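Local coordinates for Box C/D snoRNA protein 1 (Saccharomyces cerevisiae, PDB 6THL) that is required for the accumulation of box C/D snoRNAs, with roles in snoRNA processing, transport to the nucleolus and ribosome biogenesis, at residues E46-P51 / T165-M170; F74-M79 / L144-K149; R13-L18 / T158-F163; V42-W47 / V65-K70. All blocks are in the same frame, centred on the assembly; numbering follows the deposited sequence.

Contact 1: E46-P51 / T165-M170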
# COMPACT_ATOMS: atom_id res chain seq x y z
N GLU B 46 -14.34 -8.94 -5.39
CA GLU B 46 -14.00 -7.69 -4.70
C GLU B 46 -15.27 -6.93 -4.22
O GLU B 46 -16.02 -6.34 -5.00
CB GLU B 46 -13.14 -6.79 -5.60
CG GLU B 46 -12.83 -5.46 -4.94
CD GLU B 46 -12.11 -4.53 -5.85
OE1 GLU B 46 -11.54 -3.57 -5.29
OE2 GLU B 46 -12.09 -4.74 -7.08
N TRP B 47 -15.51 -6.97 -2.92
CA TRP B 47 -16.64 -6.28 -2.36
C TRP B 47 -16.26 -4.83 -2.20
O TRP B 47 -15.21 -4.53 -1.68
CB TRP B 47 -17.03 -6.88 -1.00
CG TRP B 47 -17.54 -8.25 -1.12
CD1 TRP B 47 -16.86 -9.39 -0.90
CD2 TRP B 47 -18.86 -8.63 -1.53
NE1 TRP B 47 -17.68 -10.48 -1.13
CE2 TRP B 47 -18.91 -10.02 -1.52
CE3 TRP B 47 -20.00 -7.91 -1.89
CZ2 TRP B 47 -20.05 -10.72 -1.85
CZ3 TRP B 47 -21.15 -8.61 -2.24
CH2 TRP B 47 -21.16 -10.00 -2.21
N ILE B 48 -17.11 -3.93 -2.68
CA ILE B 48 -16.96 -2.51 -2.40
C ILE B 48 -18.28 -2.01 -1.83
O ILE B 48 -19.29 -1.95 -2.53
CB ILE B 48 -16.62 -1.72 -3.67
CG1 ILE B 48 -15.22 -2.08 -4.17
CG2 ILE B 48 -16.70 -0.24 -3.39
CD1 ILE B 48 -14.97 -1.72 -5.60
N LEU B 49 -18.25 -1.66 -0.54
CA LEU B 49 -19.41 -1.18 0.19
C LEU B 49 -19.44 0.33 0.14
O LEU B 49 -18.47 0.98 0.55
CB LEU B 49 -19.33 -1.62 1.65
CG LEU B 49 -19.17 -3.14 1.84
CD1 LEU B 49 -19.45 -3.49 3.29
CD2 LEU B 49 -20.07 -3.96 0.95
N CYS B 50 -20.54 0.87 -0.39
CA CYS B 50 -20.75 2.32 -0.43
C CYS B 50 -21.75 2.72 0.66
O CYS B 50 -22.94 2.36 0.62
CB CYS B 50 -21.24 2.79 -1.79
SG CYS B 50 -20.51 1.92 -3.20
N PRO B 51 -21.25 3.46 1.66
CA PRO B 51 -22.08 3.86 2.74
C PRO B 51 -22.87 5.08 2.31
O PRO B 51 -22.68 5.57 1.19
CB PRO B 51 -21.06 4.27 3.79
CG PRO B 51 -19.99 4.93 2.99
CD PRO B 51 -19.92 4.09 1.74
N THR B 165 -15.95 -7.47 -9.46
CA THR B 165 -15.99 -6.46 -8.43
C THR B 165 -17.50 -6.20 -8.21
O THR B 165 -18.28 -6.28 -9.17
CB THR B 165 -15.25 -5.21 -8.93
OG1 THR B 165 -13.90 -5.57 -9.31
CG2 THR B 165 -15.24 -4.12 -7.89
N ILE B 166 -17.93 -5.95 -6.98
CA ILE B 166 -19.36 -5.90 -6.68
C ILE B 166 -19.66 -4.82 -5.68
O ILE B 166 -19.31 -4.94 -4.51
CB ILE B 166 -19.90 -7.21 -6.05
CG1 ILE B 166 -19.51 -8.46 -6.86
CG2 ILE B 166 -21.42 -7.12 -5.91
CD1 ILE B 166 -20.24 -8.60 -8.17
N PHE B 167 -20.35 -3.78 -6.17
CA PHE B 167 -20.67 -2.58 -5.42
C PHE B 167 -21.97 -2.79 -4.69
O PHE B 167 -22.89 -3.46 -5.20
CB PHE B 167 -20.87 -1.37 -6.36
CG PHE B 167 -19.63 -0.92 -7.06
CD1 PHE B 167 -19.26 -1.49 -8.27
CD2 PHE B 167 -18.87 0.12 -6.54
CE1 PHE B 167 -18.13 -1.08 -8.93
CE2 PHE B 167 -17.72 0.52 -7.20
CZ PHE B 167 -17.35 -0.09 -8.41
N VAL B 168 -22.04 -2.17 -3.51
CA VAL B 168 -23.13 -2.30 -2.57
C VAL B 168 -23.48 -0.89 -2.10
O VAL B 168 -22.60 -0.11 -1.75
CB VAL B 168 -22.74 -3.23 -1.39
CG1 VAL B 168 -23.91 -3.47 -0.45
CG2 VAL B 168 -22.30 -4.59 -1.88
N ALA B 169 -24.75 -0.53 -2.13
CA ALA B 169 -25.19 0.78 -1.67
C ALA B 169 -26.70 0.81 -1.52
O ALA B 169 -27.42 0.05 -2.20
CB ALA B 169 -24.74 1.84 -2.65
N MET B 170 -27.20 1.67 -0.63
CA MET B 170 -28.65 1.81 -0.46
C MET B 170 -29.27 2.50 -1.68
O MET B 170 -30.32 2.05 -2.18
CB MET B 170 -29.04 2.53 0.85
CG MET B 170 -29.42 1.59 2.01
SD MET B 170 -30.40 0.12 1.57
CE MET B 170 -32.05 0.81 1.42
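Glu46 and Thr165 lie side by side at the start of this strand pair, pointing the same way off the sheet. The threonine hydroxyl donates to the carboxylate, OG1 of Thr165 standing 3.0 Å from OE2 of Glu46, which is approached on its anti side and 25° out of the carboxylate plane. An extended glutamate makes this possible: CG is trans to the main-chain nitrogen (chi1 177°), and the chain runs straight on past the CG2 methyl of Thr165. That methyl also meets CD1 of Ile48. Further along the same face Ile48 lies beside Phe167, with CG2 of Ile48 3.8 Å from CD2 of the ring, and SG of Cys50 reaches the edge of that ring. On the other face Val168 meets two partners: its CG2 is 4.0 Å from CE3 at the Trp47 ring edge, and its CB is 3.6 Å from CD2 of Leu49. The backbones are laced by four bonds, from Ile166 N to Glu46 O (2.8 Å) through to Cys50 N to Val168 O (2.7 Å). One shell out, Arg26 makes a salt bridge to the same OE2, and Phe123 touches the side chains of Trp47, Ile166 and Val168. With an alanine in place of Glu46, the Thr165 hydroxyl would probably lose its acceptor and Arg26 this salt-bridge partner. This is parallel strand pairing inside the mixed sheet of the BCD1 domain, with strand 62-70 flanking 40-49 and strand 122-126 flanking 165-169.

Contact 2: F74-M79 / L144-K149; sequences FLVQGM and LAIHEK
Leu75 and Ile146 bring together two loops of the BCD1 domain in a small apolar contact, one with helix-like backbone angles at 75-77 and the other bent by an inverse gamma turn centred on Ala145. The two side chains cross at about a right angle, and CD2 of Leu75 rests 3.8 Å from CG2 of Ile146. The isoleucine reaches a second partner with its other branch. CG1 takes the crowded position between backbone N and carbonyl carbon (chi1 80°), which carries CD1 across to Val76, 4.0 Å from its CG1. That same Ile146 CG1 lies over the centre of one face of the His147 imidazole, while CE1 of the histidine comes 4.3 Å from CG1 of Val76. Toward solvent Phe74 extends the contact: its ring turns an edge to the other loop, with the Lys149 carbonyl O in the ring plane and 3.7 Å from CD1. Van der Waals contact carries the join, and the 74-79 loop has only weak i to i+3 backbone bonds, such as Gln77 N to Phe74 O. Phe123 of strand 122-126 touches both Leu75 and Ile146, and Leu75 packs on Ile151 of helix 151-155 as well as on Trp47 of strand 40-49. Val76 touches Thr113 and Leu116 of helix 109-117, so the join is bordered by strands 40-49 and 122-126 and by helices 109-117 and 151-155.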
# COMPACT_ATOMS: atom_id res chain seq x y z
N PHE B 74 -25.76 -18.51 -3.92
CA PHE B 74 -26.36 -17.19 -4.09
C PHE B 74 -25.28 -16.18 -3.67
O PHE B 74 -24.36 -16.55 -2.93
CB PHE B 74 -27.62 -17.03 -3.25
CG PHE B 74 -28.73 -18.00 -3.60
CD1 PHE B 74 -29.14 -18.17 -4.93
CD2 PHE B 74 -29.41 -18.70 -2.58
CE1 PHE B 74 -30.17 -19.04 -5.24
CE2 PHE B 74 -30.44 -19.57 -2.88
CZ PHE B 74 -30.82 -19.74 -4.21
N LEU B 75 -25.37 -14.93 -4.13
CA LEU B 75 -24.35 -13.91 -3.82
C LEU B 75 -24.19 -13.55 -2.32
O LEU B 75 -23.07 -13.43 -1.82
CB LEU B 75 -24.62 -12.63 -4.61
CG LEU B 75 -23.54 -11.55 -4.46
CD1 LEU B 75 -22.22 -11.99 -5.10
CD2 LEU B 75 -24.02 -10.22 -5.04
N VAL B 76 -25.29 -13.35 -1.62
CA VAL B 76 -25.21 -13.13 -0.18
C VAL B 76 -24.55 -14.30 0.56
O VAL B 76 -23.89 -14.09 1.57
CB VAL B 76 -26.60 -12.85 0.45
CG1 VAL B 76 -27.12 -11.49 0.02
CG2 VAL B 76 -27.62 -13.95 0.12
N GLN B 77 -24.73 -15.53 0.06
CA GLN B 77 -24.20 -16.74 0.72
C GLN B 77 -22.67 -16.72 0.84
O GLN B 77 -22.11 -17.31 1.76
CB GLN B 77 -24.61 -18.03 -0.02
CG GLN B 77 -26.05 -18.48 0.15
CD GLN B 77 -26.34 -19.81 -0.54
OE1 GLN B 77 -25.44 -20.47 -1.08
NE2 GLN B 77 -27.61 -20.21 -0.54
N GLY B 78 -22.01 -16.07 -0.11
CA GLY B 78 -20.54 -16.02 -0.18
C GLY B 78 -19.99 -14.64 0.11
O GLY B 78 -19.03 -14.21 -0.53
N MET B 79 -20.58 -13.95 1.07
CA MET B 79 -20.11 -12.64 1.47
C MET B 79 -18.95 -12.92 2.43
O MET B 79 -17.87 -13.30 1.98
CB MET B 79 -21.24 -11.81 2.09
CG MET B 79 -20.84 -10.43 2.60
SD MET B 79 -22.17 -9.20 2.70
CE MET B 79 -22.84 -9.22 1.03
N LEU B 144 -27.58 -5.98 -10.42
CA LEU B 144 -27.90 -7.37 -10.69
C LEU B 144 -28.76 -8.02 -9.63
O LEU B 144 -28.80 -7.58 -8.48
CB LEU B 144 -26.67 -8.20 -11.05
CG LEU B 144 -25.44 -7.96 -10.23
CD1 LEU B 144 -25.71 -8.42 -8.82
CD2 LEU B 144 -24.27 -8.70 -10.85
N ALA B 145 -29.47 -9.05 -10.08
CA ALA B 145 -30.64 -9.60 -9.41
C ALA B 145 -30.15 -10.73 -8.57
O ALA B 145 -30.14 -11.87 -9.00
CB ALA B 145 -31.66 -10.07 -10.44
N ILE B 146 -29.69 -10.39 -7.38
CA ILE B 146 -28.85 -11.30 -6.62
C ILE B 146 -29.64 -12.49 -6.10
O ILE B 146 -29.09 -13.57 -5.95
CB ILE B 146 -28.14 -10.57 -5.47
CG1 ILE B 146 -29.08 -10.38 -4.26
CG2 ILE B 146 -27.60 -9.23 -5.97
CD1 ILE B 146 -28.51 -9.49 -3.17
N HIS B 147 -30.93 -12.28 -5.87
CA HIS B 147 -31.79 -13.26 -5.21
C HIS B 147 -32.44 -14.23 -6.18
O HIS B 147 -33.16 -15.13 -5.78
CB HIS B 147 -32.85 -12.54 -4.39
CG HIS B 147 -32.26 -11.63 -3.36
ND1 HIS B 147 -31.40 -12.08 -2.39
CD2 HIS B 147 -32.38 -10.29 -3.19
CE1 HIS B 147 -31.02 -11.06 -1.64
NE2 HIS B 147 -31.60 -9.96 -2.10
N GLU B 148 -32.17 -14.05 -7.46
CA GLU B 148 -32.86 -14.79 -8.47
C GLU B 148 -31.88 -15.63 -9.27
O GLU B 148 -32.23 -16.09 -10.33
CB GLU B 148 -33.60 -13.79 -9.37
CG GLU B 148 -34.04 -12.52 -8.62
CD GLU B 148 -35.34 -11.86 -9.11
OE1 GLU B 148 -36.11 -12.49 -9.86
OE2 GLU B 148 -35.62 -10.70 -8.70
N LYS B 149 -30.67 -15.84 -8.73
CA LYS B 149 -29.56 -16.52 -9.46
C LYS B 149 -28.30 -16.75 -8.60
O LYS B 149 -27.99 -15.98 -7.69
CB LYS B 149 -29.13 -15.71 -10.70
CG LYS B 149 -29.61 -16.24 -12.05
CD LYS B 149 -29.26 -15.23 -13.13
CE LYS B 149 -30.21 -15.23 -14.32
NZ LYS B 149 -29.56 -15.89 -15.48

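Contact 3: R13-L18 / T158-F163; sequences RGVNCL and TTVIEF
The carboxamide of Asn16 is the flat group that works across this strand pair: its ND2 donates a hydrogen bond to OG1 of Thr159, 2.6 Å away. OG1 of Thr159 sits 17° out of the amide plane, so the in-plane N-H aims slightly past it. Asn16 and Thr159 are cross-strand neighbours pointing the same way; chi1 of 174° puts the asparagine CG trans to the main-chain N and sets it alongside the threonine side chain. The CG2 methyl of Thr159 also meets Leu18, 4.0 Å from its CG. If Thr159 were a valine, ND2 of Asn16 would probably lose this acceptor and the amide would be freer to turn. On the opposite face CG2 of Val160 fits between Val15 and Cys17, 3.7 Å from CG1 of the valine and 3.8 Å from SG of the cysteine. Backbone bonds in parallel register run from Asn16 N to Thr158 O up to Leu18 N to Val160 O, the latter 2.9 Å long and fairly straight at 166°. A weak bond from Glu162 N to Leu18 O closes the ladder, and the Glu162 carboxylate turns back to Leu20 N and Asn30. Strand 15-18 is the middle of a three-stranded sheet, flanked by 11-12 and 159-161. Helix 151-155 leads into the latter, its Leu155 O binding the Thr158 hydroxyl, and Cys17 packs against Trp43 of strand 40-49.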
# COMPACT_ATOMS: atom_id res chain seq x y z
N ARG B 13 -15.69 -21.06 -17.01
CA ARG B 13 -17.12 -21.32 -16.73
C ARG B 13 -18.07 -20.32 -17.36
O ARG B 13 -19.00 -19.84 -16.69
CB ARG B 13 -17.35 -21.37 -15.22
CG ARG B 13 -16.36 -22.25 -14.45
CD ARG B 13 -16.63 -23.75 -14.61
NE ARG B 13 -17.86 -24.16 -13.93
CZ ARG B 13 -18.50 -25.30 -14.14
NH1 ARG B 13 -18.06 -26.19 -15.03
NH2 ARG B 13 -19.60 -25.56 -13.46
N GLY B 14 -17.85 -20.01 -18.63
CA GLY B 14 -18.67 -19.05 -19.36
C GLY B 14 -18.14 -17.65 -19.27
O GLY B 14 -18.14 -16.90 -20.25
N VAL B 15 -17.67 -17.28 -18.08
CA VAL B 15 -17.24 -15.92 -17.81
C VAL B 15 -16.01 -15.56 -18.59
O VAL B 15 -15.02 -16.33 -18.61
CB VAL B 15 -16.91 -15.71 -16.34
CG1 VAL B 15 -16.27 -14.35 -16.15
CG2 VAL B 15 -18.17 -15.83 -15.51
N ASN B 16 -16.08 -14.39 -19.22
CA ASN B 16 -14.97 -13.89 -20.00
C ASN B 16 -14.00 -13.08 -19.12
O ASN B 16 -14.32 -11.93 -18.78
CB ASN B 16 -15.46 -13.06 -21.17
CG ASN B 16 -14.32 -12.40 -21.91
OD1 ASN B 16 -13.54 -13.06 -22.62
ND2 ASN B 16 -14.20 -11.11 -21.75
N CYS B 17 -12.83 -13.66 -18.79
CA CYS B 17 -11.92 -13.06 -17.75
C CYS B 17 -10.70 -12.36 -18.30
O CYS B 17 -9.84 -13.00 -18.85
CB CYS B 17 -11.47 -14.11 -16.74
SG CYS B 17 -12.90 -15.00 -16.15
N LEU B 18 -10.61 -11.05 -18.13
CA LEU B 18 -9.41 -10.34 -18.57
C LEU B 18 -8.32 -10.48 -17.52
O LEU B 18 -8.53 -10.26 -16.32
CB LEU B 18 -9.68 -8.86 -18.86
CG LEU B 18 -10.75 -8.64 -19.90
CD1 LEU B 18 -10.98 -7.16 -20.15
CD2 LEU B 18 -10.33 -9.36 -21.16
N THR B 158 -20.73 -12.56 -19.02
CA THR B 158 -20.20 -11.23 -18.69
C THR B 158 -18.72 -11.17 -18.96
O THR B 158 -18.10 -12.13 -19.41
CB THR B 158 -20.33 -10.86 -17.19
OG1 THR B 158 -19.90 -11.97 -16.39
CG2 THR B 158 -21.75 -10.43 -16.81
N THR B 159 -18.16 -10.03 -18.64
CA THR B 159 -16.72 -9.93 -18.53
C THR B 159 -16.32 -9.41 -17.15
O THR B 159 -17.02 -8.54 -16.58
CB THR B 159 -16.18 -9.09 -19.69
OG1 THR B 159 -16.33 -9.86 -20.89
CG2 THR B 159 -14.69 -8.68 -19.50
N VAL B 160 -15.22 -9.97 -16.61
CA VAL B 160 -14.60 -9.41 -15.40
C VAL B 160 -13.18 -9.05 -15.64
O VAL B 160 -12.53 -9.59 -16.51
CB VAL B 160 -14.67 -10.34 -14.20
CG1 VAL B 160 -16.11 -10.39 -13.67
CG2 VAL B 160 -14.14 -11.72 -14.57
N ILE B 161 -12.68 -8.10 -14.88
CA ILE B 161 -11.25 -7.90 -14.85
C ILE B 161 -10.74 -8.80 -13.73
O ILE B 161 -10.90 -8.52 -12.52
CB ILE B 161 -10.87 -6.44 -14.64
CG1 ILE B 161 -11.09 -5.72 -15.96
CG2 ILE B 161 -9.39 -6.36 -14.27
CD1 ILE B 161 -11.17 -4.23 -15.84
N GLU B 162 -10.20 -9.92 -14.18
CA GLU B 162 -9.69 -10.97 -13.31
C GLU B 162 -10.80 -11.72 -12.55
O GLU B 162 -10.74 -12.95 -12.35
CB GLU B 162 -8.62 -10.42 -12.32
CG GLU B 162 -7.38 -9.83 -12.98
CD GLU B 162 -6.27 -10.82 -13.24
OE1 GLU B 162 -5.39 -10.50 -14.07
OE2 GLU B 162 -6.24 -11.90 -12.62
N PHE B 163 -11.80 -10.99 -12.11
CA PHE B 163 -12.74 -11.52 -11.15
C PHE B 163 -13.67 -10.38 -10.77
O PHE B 163 -13.24 -9.21 -10.68
CB PHE B 163 -12.05 -12.14 -9.88
CG PHE B 163 -11.36 -11.13 -8.95
CD1 PHE B 163 -11.99 -10.66 -7.84
CD2 PHE B 163 -10.07 -10.70 -9.20
CE1 PHE B 163 -11.36 -9.75 -7.00
CE2 PHE B 163 -9.44 -9.79 -8.37
CZ PHE B 163 -10.08 -9.32 -7.26

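Contact 4: V42-W47 / V65-K70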
# COMPACT_ATOMS: atom_id res chain seq x y z
N VAL B 42 -14.44 -21.76 -8.02
CA VAL B 42 -14.57 -20.80 -6.94
C VAL B 42 -13.96 -19.48 -7.33
O VAL B 42 -13.15 -19.37 -8.24
CB VAL B 42 -13.99 -21.30 -5.59
CG1 VAL B 42 -14.58 -22.65 -5.25
CG2 VAL B 42 -12.47 -21.38 -5.61
N TRP B 43 -14.36 -18.47 -6.60
CA TRP B 43 -14.34 -17.15 -7.12
C TRP B 43 -13.92 -16.17 -6.03
O TRP B 43 -14.56 -16.08 -4.97
CB TRP B 43 -15.76 -16.81 -7.60
CG TRP B 43 -16.06 -17.29 -8.97
CD1 TRP B 43 -16.95 -18.26 -9.32
CD2 TRP B 43 -15.47 -16.81 -10.18
NE1 TRP B 43 -16.94 -18.43 -10.69
CE2 TRP B 43 -16.05 -17.55 -11.24
CE3 TRP B 43 -14.51 -15.84 -10.47
CZ2 TRP B 43 -15.71 -17.33 -12.56
CZ3 TRP B 43 -14.15 -15.63 -11.79
CH2 TRP B 43 -14.76 -16.37 -12.83
N SER B 44 -12.84 -15.46 -6.28
CA SER B 44 -12.56 -14.30 -5.49
C SER B 44 -13.53 -13.22 -6.01
O SER B 44 -13.69 -13.05 -7.23
CB SER B 44 -11.08 -13.92 -5.66
OG SER B 44 -10.30 -15.10 -5.85
N VAL B 45 -14.22 -12.52 -5.12
CA VAL B 45 -14.89 -11.31 -5.55
C VAL B 45 -14.32 -10.12 -4.76
O VAL B 45 -13.88 -10.26 -3.62
CB VAL B 45 -16.45 -11.40 -5.47
CG1 VAL B 45 -16.97 -12.71 -6.02
CG2 VAL B 45 -16.96 -11.19 -4.06
N GLU B 46 -14.34 -8.94 -5.39
CA GLU B 46 -14.00 -7.69 -4.70
C GLU B 46 -15.27 -6.93 -4.22
O GLU B 46 -16.02 -6.34 -5.00
CB GLU B 46 -13.14 -6.79 -5.60
CG GLU B 46 -12.83 -5.46 -4.94
CD GLU B 46 -12.11 -4.53 -5.85
OE1 GLU B 46 -11.54 -3.57 -5.29
OE2 GLU B 46 -12.09 -4.74 -7.08
N TRP B 47 -15.51 -6.97 -2.92
CA TRP B 47 -16.64 -6.28 -2.36
C TRP B 47 -16.26 -4.83 -2.20
O TRP B 47 -15.21 -4.53 -1.68
CB TRP B 47 -17.03 -6.88 -1.00
CG TRP B 47 -17.54 -8.25 -1.12
CD1 TRP B 47 -16.86 -9.39 -0.90
CD2 TRP B 47 -18.86 -8.63 -1.53
NE1 TRP B 47 -17.68 -10.48 -1.13
CE2 TRP B 47 -18.91 -10.02 -1.52
CE3 TRP B 47 -20.00 -7.91 -1.89
CZ2 TRP B 47 -20.05 -10.72 -1.85
CZ3 TRP B 47 -21.15 -8.61 -2.24
CH2 TRP B 47 -21.16 -10.00 -2.21
N VAL B 65 -11.83 -8.13 -0.27
CA VAL B 65 -11.73 -9.19 -1.25
C VAL B 65 -11.88 -10.54 -0.58
O VAL B 65 -11.09 -10.88 0.29
CB VAL B 65 -10.37 -9.13 -1.93
CG1 VAL B 65 -10.20 -10.23 -2.96
CG2 VAL B 65 -10.24 -7.77 -2.59
N SER B 66 -12.92 -11.30 -0.96
CA SER B 66 -13.18 -12.62 -0.41
C SER B 66 -12.69 -13.60 -1.40
O SER B 66 -12.62 -13.29 -2.57
CB SER B 66 -14.65 -12.84 -0.17
OG SER B 66 -15.10 -12.04 0.92
N HIS B 67 -12.32 -14.77 -0.94
CA HIS B 67 -11.77 -15.79 -1.79
C HIS B 67 -12.59 -17.06 -1.70
O HIS B 67 -13.35 -17.24 -0.77
CB HIS B 67 -10.35 -16.11 -1.33
CG HIS B 67 -9.35 -15.03 -1.57
ND1 HIS B 67 -8.96 -14.64 -2.83
CD2 HIS B 67 -8.59 -14.32 -0.71
CE1 HIS B 67 -8.03 -13.71 -2.74
NE2 HIS B 67 -7.79 -13.49 -1.46
N ARG B 68 -12.41 -17.97 -2.65
CA ARG B 68 -13.01 -19.31 -2.57
C ARG B 68 -14.51 -19.25 -2.30
O ARG B 68 -15.03 -19.94 -1.44
CB ARG B 68 -12.29 -20.19 -1.54
CG ARG B 68 -11.28 -21.13 -2.17
CD ARG B 68 -10.40 -21.81 -1.13
NE ARG B 68 -9.30 -22.59 -1.74
CZ ARG B 68 -8.09 -22.79 -1.18
NH1 ARG B 68 -7.78 -22.26 0.01
NH2 ARG B 68 -7.17 -23.52 -1.82
N ILE B 69 -15.20 -18.38 -3.03
CA ILE B 69 -16.64 -18.36 -3.00
C ILE B 69 -17.11 -19.35 -4.02
O ILE B 69 -16.63 -19.34 -5.15
CB ILE B 69 -17.17 -17.00 -3.40
CG1 ILE B 69 -16.82 -15.99 -2.32
CG2 ILE B 69 -18.67 -17.08 -3.60
CD1 ILE B 69 -16.83 -14.55 -2.83
N LYS B 70 -18.08 -20.19 -3.65
CA LYS B 70 -18.48 -21.31 -4.52
C LYS B 70 -19.36 -20.82 -5.67
O LYS B 70 -20.32 -20.09 -5.44
CB LYS B 70 -19.19 -22.38 -3.68
CG LYS B 70 -18.45 -22.72 -2.39
CD LYS B 70 -18.61 -24.17 -1.95
CE LYS B 70 -20.05 -24.56 -1.63
NZ LYS B 70 -20.62 -23.86 -0.44
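Ile69 lays its CD1 against both methyls of Val45, 3.6 Å from CG2, the two side chains crossing at about a right angle. They sit on the face that carries Trp43, Val45, Ser66 and Ile69 of two antiparallel strands consecutive in the chain, 40-49 and 62-70, whose pairing is broken by a beta bulge: the hydrogen-bonded pair Trp43 with Ile69 is followed by Val45 with Ser66, so His67 and Arg68 together stand opposite Ser44. The segments also twist strongly, their axes running at 136° to each other. On the far side of the bulge from Ser66, Ile69 N donates to Trp43 O over 3.1 Å, from well above the carbonyl plane, and the return bond from Trp43 N is weak. On the near side Ser66 N bonds Val45 O at 3.0 Å, while Val45 N to Ser66 O is again weak. With chi1 at -45°, CG2 of Val45 stands between backbone N and carbonyl carbon, turned toward both Ile69 CD1 and the indole; it lies over one face of the Trp47 ring, offset toward the rim, while CB of Ser66 is at the ring's edge. At the Val42 end, on the face opposite Ile69, CG2 of Val42 leans on CG of Arg68 at 3.6 Å. Val65 and His67 are also where another protein chain docks, through backbone bonds from Val65 and its backbone at His67 NE2. Ser44 OG, which also binds Arg31 N, lies in the plane of the imidazole at its edge, 3.3 Å from ND1 of His67 in a weak hydrogen bond.

How the contacts relate
From the N terminus, segment 13-18 opens contact 3, which closes only at 158-163 and encloses contacts 4 and 2. Contact 4 closes first, between 42-47 and 65-70; contact 2 follows in series, joining 74-79 to 144-149. Contact 1 starts from the same strand as contact 4, sharing Glu46 and Trp47, and closes at 165-170, just beyond the close of contact 3. It thus crosses contact 3 and holds contact 2 inside its loop. Contacts 1 and 4 build on strand 40-49 in the large sheet. Trp47 packs on Leu75 and Met79 of contact 2, and Phe163 ties the small sheet of contact 3 to Ser44 and Glu46.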